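Local coordinates for protein 2'-5' RNA Ligase (Thermus thermophilus, PDB 1IUH) that belongs to the LigT-like phosphoesterase family of the 2H clan, built from a curved antiparallel sheet with helices packed against it, at residues L57-G60 / H61-A64; E94-G97 / F98-L101; A16-E19 / A20-K23; A134-K137 / A138-P141. One frame throughout, in Å; residues are numbered along the deposited sequence.

In the fold
All four contacts are local, each joining consecutive residues, and they form two groups. Contacts 1 and 2 lie on helices 53-66 and 96-113, which meet where L63 CD1 packs 3.9 Å from L101 O. Contacts 3 and 4, with centres about 16 Å apart, belong to helix 11-21 and to the end of strand 130-136; contact 3 lies across the chain's centre from contact 1, and contact 4 from both 1 and 2. The three helical contacts are partly buried and rest on backbone hydrogen bonds, with apolar groups turned toward sheet or helix. Contact 4 is a surface contact with no such bond across it; there a guanidinium group covers a peptide.

Contact 1: residues L57-G60 / H61-A64; sequences LALG and HRLA
L59 and L63 meet one turn apart on helix 53-66, an i to i+4 apolar contact in the middle of the helix. Their side chains lie side by side and point the same way, L59 CD1 coming 4.2 Å from L63 CG. The two start differently: L59 places CG anti to its own nitrogen (chi1 -179°), whereas in L63 CG stands beside the nitrogen, and with these torsions the two side chains run alongside each other. The backbone beneath is regular. L63 N bonds to L59 O at 3.0 Å and almost straight, with an N-H...O angle of 178°. On the neighbouring rungs R62 N reaches A58 O at 2.7 Å and A64 N reaches G60 O at 2.8 Å, so three successive carbonyls each hold an amide of the next turn. The methylene CB of R62 rests 3.4 Å from A58 O, while the far end of that side chain bends at chi3 and brings NH1 to 4.3 Å from L59 CD1, a loose approach. On another side of the helix, the H61 ring has CA of A58 at its edge. The two leucines face helix 96-113, where both touch L105. H61 and A64 look instead to strand 169-178: the histidine ring meets F177 edge-to-face and also touches E175, and A64 packs on F177 while its backbone bonds to R180 just beyond the strand.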
loop_
_atom_site.group_PDB
_atom_site.type_symbol
_atom_site.label_atom_id
_atom_site.label_comp_id
_atom_site.label_asym_id
_atom_site.label_seq_id
_atom_site.Cartn_x
_atom_site.Cartn_y
_atom_site.Cartn_z
ATOM N N LEU A 57 -11.076 12.480 -4.105
ATOM C CA LEU A 57 -12.298 11.669 -4.118
ATOM C C LEU A 57 -12.771 11.467 -5.534
ATOM O O LEU A 57 -13.087 10.326 -5.942
ATOM C CB LEU A 57 -13.422 12.328 -3.274
ATOM C CG LEU A 57 -13.153 12.253 -1.747
ATOM C CD1 LEU A 57 -14.167 13.088 -0.943
ATOM C CD2 LEU A 57 -13.192 10.780 -1.255
ATOM N N ALA A 58 -12.790 12.542 -6.310
ATOM C CA ALA A 58 -13.274 12.438 -7.676
ATOM C C ALA A 58 -12.326 11.555 -8.534
ATOM O O ALA A 58 -12.738 10.710 -9.374
ATOM C CB ALA A 58 -13.432 13.840 -8.244
ATOM N N LEU A 59 -11.040 11.746 -8.284
ATOM C CA LEU A 59 -10.058 10.974 -8.954
ATOM C C LEU A 59 -10.314 9.497 -8.666
ATOM O O LEU A 59 -10.262 8.654 -9.577
ATOM C CB LEU A 59 -8.696 11.385 -8.493
ATOM C CG LEU A 59 -7.552 10.629 -9.179
ATOM C CD1 LEU A 59 -7.791 10.524 -10.685
ATOM C CD2 LEU A 59 -6.264 11.369 -8.916
ATOM N N GLY A 60 -10.653 9.177 -7.430
ATOM C CA GLY A 60 -10.901 7.771 -7.099
ATOM C C GLY A 60 -12.120 7.234 -7.860
ATOM O O GLY A 60 -12.074 6.141 -8.479
ATOM N N HIS A 61 -13.225 8.007 -7.833
ATOM C CA HIS A 61 -14.418 7.549 -8.530
ATOM C C HIS A 61 -14.120 7.401 -10.016
ATOM O O HIS A 61 -14.545 6.437 -10.638
ATOM C CB HIS A 61 -15.616 8.501 -8.317
ATOM C CG HIS A 61 -16.004 8.701 -6.884
ATOM N ND1 HIS A 61 -16.571 7.701 -6.107
ATOM C CD2 HIS A 61 -15.932 9.797 -6.092
ATOM C CE1 HIS A 61 -16.838 8.181 -4.904
ATOM N NE2 HIS A 61 -16.456 9.448 -4.872
ATOM N N ARG A 62 -13.392 8.343 -10.593
ATOM C CA ARG A 62 -13.067 8.234 -12.034
ATOM C C ARG A 62 -12.291 6.943 -12.371
ATOM O O ARG A 62 -12.685 6.155 -13.230
ATOM C CB ARG A 62 -12.244 9.428 -12.488
ATOM C CG ARG A 62 -13.026 10.379 -13.268
ATOM C CD ARG A 62 -12.245 11.668 -13.467
ATOM N NE ARG A 62 -11.350 11.572 -14.608
ATOM C CZ ARG A 62 -10.161 12.164 -14.688
ATOM N NH1 ARG A 62 -9.708 12.905 -13.664
ATOM N NH2 ARG A 62 -9.431 12.019 -15.804
ATOM N N LEU A 63 -11.176 6.742 -11.683
ATOM C CA LEU A 63 -10.401 5.574 -11.943
ATOM C C LEU A 63 -11.214 4.341 -11.702
ATOM O O LEU A 63 -11.153 3.419 -12.524
ATOM C CB LEU A 63 -9.161 5.554 -11.075
ATOM C CG LEU A 63 -8.141 6.473 -11.649
ATOM C CD1 LEU A 63 -6.843 6.057 -11.040
ATOM C CD2 LEU A 63 -8.070 6.328 -13.127
ATOM N N ALA A 64 -11.973 4.311 -10.594
ATOM C CA ALA A 64 -12.811 3.118 -10.272
ATOM C C ALA A 64 -13.744 2.703 -11.387
ATOM O O ALA A 64 -13.907 1.521 -11.604
ATOM C CB ALA A 64 -13.655 3.319 -8.964
#

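Contact 2: residues E94-G97 / F98-L101; sequences EAEG and FLRL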
loop_
_atom_site.group_PDB
_atom_site.type_symbol
_atom_site.label_atom_id
_atom_site.label_comp_id
_atom_site.label_asym_id
_atom_site.label_seq_id
_atom_site.Cartn_x
_atom_site.Cartn_y
_atom_site.Cartn_z
ATOM N N GLU A 94 1.792 -9.067 -7.159
ATOM C CA GLU A 94 1.943 -8.677 -8.559
ATOM C C GLU A 94 0.651 -8.734 -9.343
ATOM O O GLU A 94 -0.226 -9.549 -9.049
ATOM C CB GLU A 94 2.989 -9.560 -9.241
ATOM C CG GLU A 94 2.464 -10.873 -9.755
ATOM C CD GLU A 94 3.583 -11.766 -10.292
ATOM O OE1 GLU A 94 4.401 -11.242 -11.101
ATOM O OE2 GLU A 94 3.631 -12.977 -9.899
ATOM N N ALA A 95 0.550 -7.864 -10.340
ATOM C CA ALA A 95 -0.606 -7.778 -11.237
ATOM C C ALA A 95 -0.558 -6.462 -11.972
ATOM O O ALA A 95 -0.280 -5.413 -11.391
ATOM C CB ALA A 95 -1.912 -7.851 -10.470
ATOM N N GLU A 96 -0.803 -6.534 -13.268
ATOM C CA GLU A 96 -0.874 -5.367 -14.139
ATOM C C GLU A 96 -1.782 -4.265 -13.530
ATOM O O GLU A 96 -1.483 -3.046 -13.598
ATOM C CB GLU A 96 -1.493 -5.790 -15.447
ATOM C CG GLU A 96 -0.529 -5.745 -16.586
ATOM C CD GLU A 96 0.018 -4.362 -16.813
ATOM O OE1 GLU A 96 1.231 -4.138 -16.498
ATOM O OE2 GLU A 96 -0.781 -3.509 -17.296
ATOM N N GLY A 97 -2.903 -4.743 -12.980
ATOM C CA GLY A 97 -3.900 -3.891 -12.377
ATOM C C GLY A 97 -3.350 -2.919 -11.351
ATOM O O GLY A 97 -3.829 -1.771 -11.340
ATOM N N PHE A 98 -2.393 -3.350 -10.507
ATOM C CA PHE A 98 -1.822 -2.437 -9.533
ATOM C C PHE A 98 -1.099 -1.345 -10.264
ATOM O O PHE A 98 -1.197 -0.174 -9.893
ATOM C CB PHE A 98 -0.802 -3.091 -8.585
ATOM C CG PHE A 98 -1.376 -4.132 -7.696
ATOM C CD1 PHE A 98 -0.759 -5.390 -7.606
ATOM C CD2 PHE A 98 -2.569 -3.882 -6.960
ATOM C CE1 PHE A 98 -1.320 -6.400 -6.790
ATOM C CE2 PHE A 98 -3.144 -4.892 -6.138
ATOM C CZ PHE A 98 -2.517 -6.162 -6.048
ATOM N N LEU A 99 -0.363 -1.716 -11.301
ATOM C CA LEU A 99 0.405 -0.716 -12.020
ATOM C C LEU A 99 -0.548 0.214 -12.730
ATOM O O LEU A 99 -0.337 1.413 -12.700
ATOM C CB LEU A 99 1.386 -1.350 -13.022
ATOM C CG LEU A 99 2.511 -2.388 -12.712
ATOM C CD1 LEU A 99 2.867 -2.523 -11.227
ATOM C CD2 LEU A 99 2.082 -3.762 -13.239
ATOM N N ARG A 100 -1.602 -0.317 -13.347
ATOM C CA ARG A 100 -2.586 0.547 -14.042
ATOM C C ARG A 100 -3.252 1.556 -13.054
ATOM O O ARG A 100 -3.333 2.771 -13.315
ATOM C CB ARG A 100 -3.658 -0.286 -14.796
ATOM C CG ARG A 100 -3.130 -1.077 -16.006
ATOM C CD ARG A 100 -4.179 -1.998 -16.608
ATOM N NE ARG A 100 -5.306 -1.281 -17.203
ATOM C CZ ARG A 100 -5.298 -0.644 -18.393
ATOM N NH1 ARG A 100 -4.227 -0.630 -19.182
ATOM N NH2 ARG A 100 -6.351 0.062 -18.784
ATOM N N LEU A 101 -3.687 1.090 -11.899
ATOM C CA LEU A 101 -4.246 2.064 -10.950
ATOM C C LEU A 101 -3.183 3.079 -10.468
ATOM O O LEU A 101 -3.463 4.257 -10.296
ATOM C CB LEU A 101 -4.878 1.358 -9.737
ATOM C CG LEU A 101 -6.123 0.525 -10.052
ATOM C CD1 LEU A 101 -6.614 -0.165 -8.743
ATOM C CD2 LEU A 101 -7.196 1.408 -10.683
#
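A95 and F98 meet across the first turn of helix 96-113, where A95 holds the N-cap position. A95 O accepts F98 N at 3.1 Å, but the amide sits 55° above the carbonyl plane and the N-H...O angle is only 137°, a bent i to i+3 bond. The next acceptors are better aligned: E96 O takes R100 N at 2.7 Å, and G97 O takes L101 N at 2.9 Å. Alanine has no polar side chain with which to cap the helix. The E96 carboxylate lies near this helix end, whose dipole would probably favour its charge, yet across this contact it meets carbon: OE1 is 3.4 Å from L99 CD2, and OE2 is 3.6 Å from R100 CG. The charged ends of E96 and R100 are not in contact, with OE2 and NH1 4.9 Å apart; R100 NE is instead satisfied by a salt bridge to E67 OE1. Here strand 88-94, an inner strand of the antiparallel sheet, turns through A95 directly into a helix laid against that sheet. E94 still bonds through its backbone to R73 on the adjoining strand. F98, with CG beside its own nitrogen (chi1 -65°), aims its ring back under the turn, so that CD1 lies 3.9 Å from A95 CB. The same buried ring meets F70 edge-to-face and packs on L40, L42, W152 and V154.

Contact 3: residues A16-E19 / A20-K23; sequences ALVE and AQTK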
loop_
_atom_site.group_PDB
_atom_site.type_symbol
_atom_site.label_atom_id
_atom_site.label_comp_id
_atom_site.label_asym_id
_atom_site.label_seq_id
_atom_site.Cartn_x
_atom_site.Cartn_y
_atom_site.Cartn_z
ATOM N N ALA A 16 -2.602 -15.304 5.528
ATOM C CA ALA A 16 -1.363 -15.883 5.032
ATOM C C ALA A 16 -0.189 -15.027 5.439
ATOM O O ALA A 16 0.896 -15.524 5.721
ATOM C CB ALA A 16 -1.405 -15.985 3.515
ATOM N N LEU A 17 -0.438 -13.728 5.421
ATOM C CA LEU A 17 0.516 -12.704 5.771
ATOM C C LEU A 17 0.731 -12.655 7.303
ATOM O O LEU A 17 1.824 -12.358 7.804
ATOM C CB LEU A 17 -0.046 -11.363 5.254
ATOM C CG LEU A 17 0.487 -10.617 4.012
ATOM C CD1 LEU A 17 1.165 -11.549 3.067
ATOM C CD2 LEU A 17 -0.679 -9.815 3.354
ATOM N N VAL A 18 -0.339 -12.894 8.051
ATOM C CA VAL A 18 -0.225 -12.905 9.484
ATOM C C VAL A 18 0.537 -14.152 9.908
ATOM O O VAL A 18 1.203 -14.156 10.919
ATOM C CB VAL A 18 -1.546 -12.911 10.090
ATOM C CG1 VAL A 18 -1.447 -13.313 11.506
ATOM C CG2 VAL A 18 -2.108 -11.534 10.002
ATOM N N GLU A 19 0.462 -15.219 9.128
ATOM C CA GLU A 19 1.202 -16.385 9.480
ATOM C C GLU A 19 2.680 -16.106 9.153
ATOM O O GLU A 19 3.593 -16.598 9.816
ATOM C CB GLU A 19 0.612 -17.592 8.751
ATOM C CG GLU A 19 -0.786 -18.023 9.393
ATOM C CD GLU A 19 -1.734 -18.842 8.464
ATOM O OE1 GLU A 19 -1.372 -19.927 7.985
ATOM O OE2 GLU A 19 -2.866 -18.401 8.216
ATOM N N ALA A 20 2.913 -15.266 8.164
ATOM C CA ALA A 20 4.246 -14.890 7.749
ATOM C C ALA A 20 4.884 -14.115 8.870
ATOM O O ALA A 20 6.004 -14.414 9.274
ATOM C CB ALA A 20 4.163 -14.015 6.560
ATOM N N GLN A 21 4.152 -13.120 9.371
ATOM C CA GLN A 21 4.640 -12.252 10.462
ATOM C C GLN A 21 5.181 -13.075 11.645
ATOM O O GLN A 21 6.027 -12.639 12.448
ATOM C CB GLN A 21 3.522 -11.319 10.963
ATOM C CG GLN A 21 3.151 -10.263 9.946
ATOM C CD GLN A 21 2.010 -9.396 10.419
ATOM O OE1 GLN A 21 0.961 -9.906 10.845
ATOM N NE2 GLN A 21 2.203 -8.069 10.359
ATOM N N THR A 22 4.662 -14.284 11.714
ATOM C CA THR A 22 4.981 -15.202 12.756
ATOM C C THR A 22 6.478 -15.447 12.860
ATOM O O THR A 22 7.012 -15.571 13.979
ATOM C CB THR A 22 4.166 -16.496 12.495
ATOM O OG1 THR A 22 2.910 -16.392 13.188
ATOM C CG2 THR A 22 4.922 -17.732 12.903
ATOM N N LYS A 23 7.162 -15.470 11.712
ATOM C CA LYS A 23 8.601 -15.775 11.724
ATOM C C LYS A 23 9.380 -14.666 12.395
ATOM O O LYS A 23 10.577 -14.779 12.624
ATOM C CB LYS A 23 9.168 -15.938 10.297
ATOM C CG LYS A 23 8.171 -16.341 9.177
ATOM C CD LYS A 23 8.327 -17.790 8.661
ATOM C CE LYS A 23 7.418 -18.786 9.454
ATOM N NZ LYS A 23 7.751 -20.253 9.269
#
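Between A16-E19 and A20-K23 the backbone of helix 11-21 is joined by a well-formed bond from Q21 N to L17 O, 2.9 Å long with an N-H...O angle of 161°, whereas the preceding rung, A20 N to A16 O at 3.2 Å, is weak and strongly bent. Farther on, K23 N bonds to A20 O in an i to i+3 step. The side chain of Q21 makes the main approach to the earlier turn. With CG beside its own nitrogen (chi1 -69°) and the chain extended beyond it, the glutamine runs back toward the start of the helix, passing CG within 3.3 Å of L17 O. Q21 OE1 then comes to rest against V18, 3.6 Å from V18 CG2 and 3.5 Å from V18 CA, so this end of the amide is flanked by carbon on the V18 side. The other end is polar: Q21 NE2 gives hydrogen bonds to the carbonyls of V33 and L133, a double grip that fixes which way round the amide lies. Helix 11-21 follows strand 2-8 in the LigT-like fold, and through these two bonds it is tied both to strand 130-136 and to the chain just past strand 30-32. L17 supplies the apolar part of the same attachment, since its buried side chain touches I131 and L133 of strand 130-136 as well as L38 and F148. V18 leans on P35.

Contact 4: residues A134-K137 / A138-P141; sequences ARRK and APAP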
loop_
_atom_site.group_PDB
_atom_site.type_symbol
_atom_site.label_atom_id
_atom_site.label_comp_id
_atom_site.label_asym_id
_atom_site.label_seq_id
_atom_site.Cartn_x
_atom_site.Cartn_y
_atom_site.Cartn_z
ATOM N N ALA A 134 6.467 -5.782 8.524
ATOM C CA ALA A 134 7.031 -5.291 9.752
ATOM C C ALA A 134 8.084 -4.259 9.469
ATOM O O ALA A 134 8.635 -4.206 8.386
ATOM C CB ALA A 134 7.628 -6.474 10.567
ATOM N N ARG A 135 8.369 -3.437 10.467
ATOM C CA ARG A 135 9.389 -2.385 10.330
ATOM C C ARG A 135 10.446 -2.530 11.458
ATOM O O ARG A 135 10.132 -2.858 12.621
ATOM C CB ARG A 135 8.731 -0.982 10.341
ATOM C CG ARG A 135 7.759 -0.729 9.186
ATOM C CD ARG A 135 7.058 0.710 9.120
ATOM N NE ARG A 135 6.577 1.005 7.736
ATOM C CZ ARG A 135 7.336 1.523 6.736
ATOM N NH1 ARG A 135 8.636 1.849 6.937
ATOM N NH2 ARG A 135 6.809 1.668 5.502
ATOM N N ARG A 136 11.697 -2.298 11.074
ATOM C CA ARG A 136 12.821 -2.426 11.973
ATOM C C ARG A 136 13.048 -1.228 12.890
ATOM O O ARG A 136 13.634 -0.218 12.503
ATOM C CB ARG A 136 14.051 -2.798 11.107
ATOM C CG ARG A 136 15.347 -2.100 11.349
ATOM C CD ARG A 136 15.819 -2.257 12.738
ATOM N NE ARG A 136 17.270 -2.419 12.835
ATOM C CZ ARG A 136 18.078 -1.558 13.430
ATOM N NH1 ARG A 136 17.586 -0.441 13.992
ATOM N NH2 ARG A 136 19.388 -1.838 13.478
ATOM N N LYS A 137 12.533 -1.344 14.105
ATOM C CA LYS A 137 12.653 -0.330 15.124
ATOM C C LYS A 137 13.943 -0.541 15.928
ATOM O O LYS A 137 14.410 0.354 16.619
ATOM C CB LYS A 137 11.470 -0.389 16.053
ATOM C CG LYS A 137 10.256 0.522 15.674
ATOM C CD LYS A 137 9.234 0.595 16.905
ATOM C CE LYS A 137 8.239 1.782 16.879
ATOM N NZ LYS A 137 6.771 1.364 17.073
ATOM N N ALA A 138 14.564 -1.709 15.830
ATOM C CA ALA A 138 15.775 -1.914 16.593
ATOM C C ALA A 138 16.572 -3.052 15.998
ATOM O O ALA A 138 16.161 -3.655 15.043
ATOM C CB ALA A 138 15.423 -2.162 18.053
ATOM N N PRO A 139 17.742 -3.373 16.552
ATOM C CA PRO A 139 18.384 -4.491 15.841
ATOM C C PRO A 139 17.555 -5.803 15.732
ATOM O O PRO A 139 17.049 -6.344 16.718
ATOM C CB PRO A 139 19.700 -4.672 16.617
ATOM C CG PRO A 139 19.942 -3.289 17.267
ATOM C CD PRO A 139 18.564 -2.867 17.674
ATOM N N ALA A 140 17.438 -6.322 14.527
ATOM C CA ALA A 140 16.726 -7.552 14.313
ATOM C C ALA A 140 17.287 -8.172 13.053
ATOM O O ALA A 140 17.764 -7.473 12.186
ATOM C CB ALA A 140 15.222 -7.291 14.178
ATOM N N PRO A 141 17.261 -9.506 12.948
ATOM C CA PRO A 141 17.805 -10.128 11.737
ATOM C C PRO A 141 16.811 -10.410 10.586
ATOM O O PRO A 141 15.604 -10.471 10.792
ATOM C CB PRO A 141 18.369 -11.438 12.269
ATOM C CG PRO A 141 17.354 -11.823 13.269
ATOM C CD PRO A 141 17.139 -10.507 14.030
#
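R136 lays one face of its guanidinium group over the peptide that joins A138 to P139, and this is the main approach between the two segments. P139 N sits over the centre of that face, 3.6 Å above the plane, with A138 C on the same face nearer the rim. R136 CZ lies 3.3 Å from A138 C. Bends at chi2 (58°) and chi3 carry the side chain forward over the loop that follows. At the proline, R136 NH2 lies 3.7 Å from P139 CA. As for polar interactions, no hydrogen bond crosses between A134-K137 and A138-P141; R136 NE is near A138 O, but the angle is poor, and the closeness of R136 to that oxygen is doubtful in the model. Hydrogen bonds run instead to neighbouring parts of the chain: the backbone of R136 pairs with R87 and that of A138 with G29, while P141 O accepts W30 NE1. W30 also packs against the side chains of R136 and A140. The contact thus marks the exit of strand 130-136 into a surface loop. That strand runs between 30-32 and 88-94 in the antiparallel sheet and opens with a His-x-Thr sequence of the kind that gives the 2H clan its name.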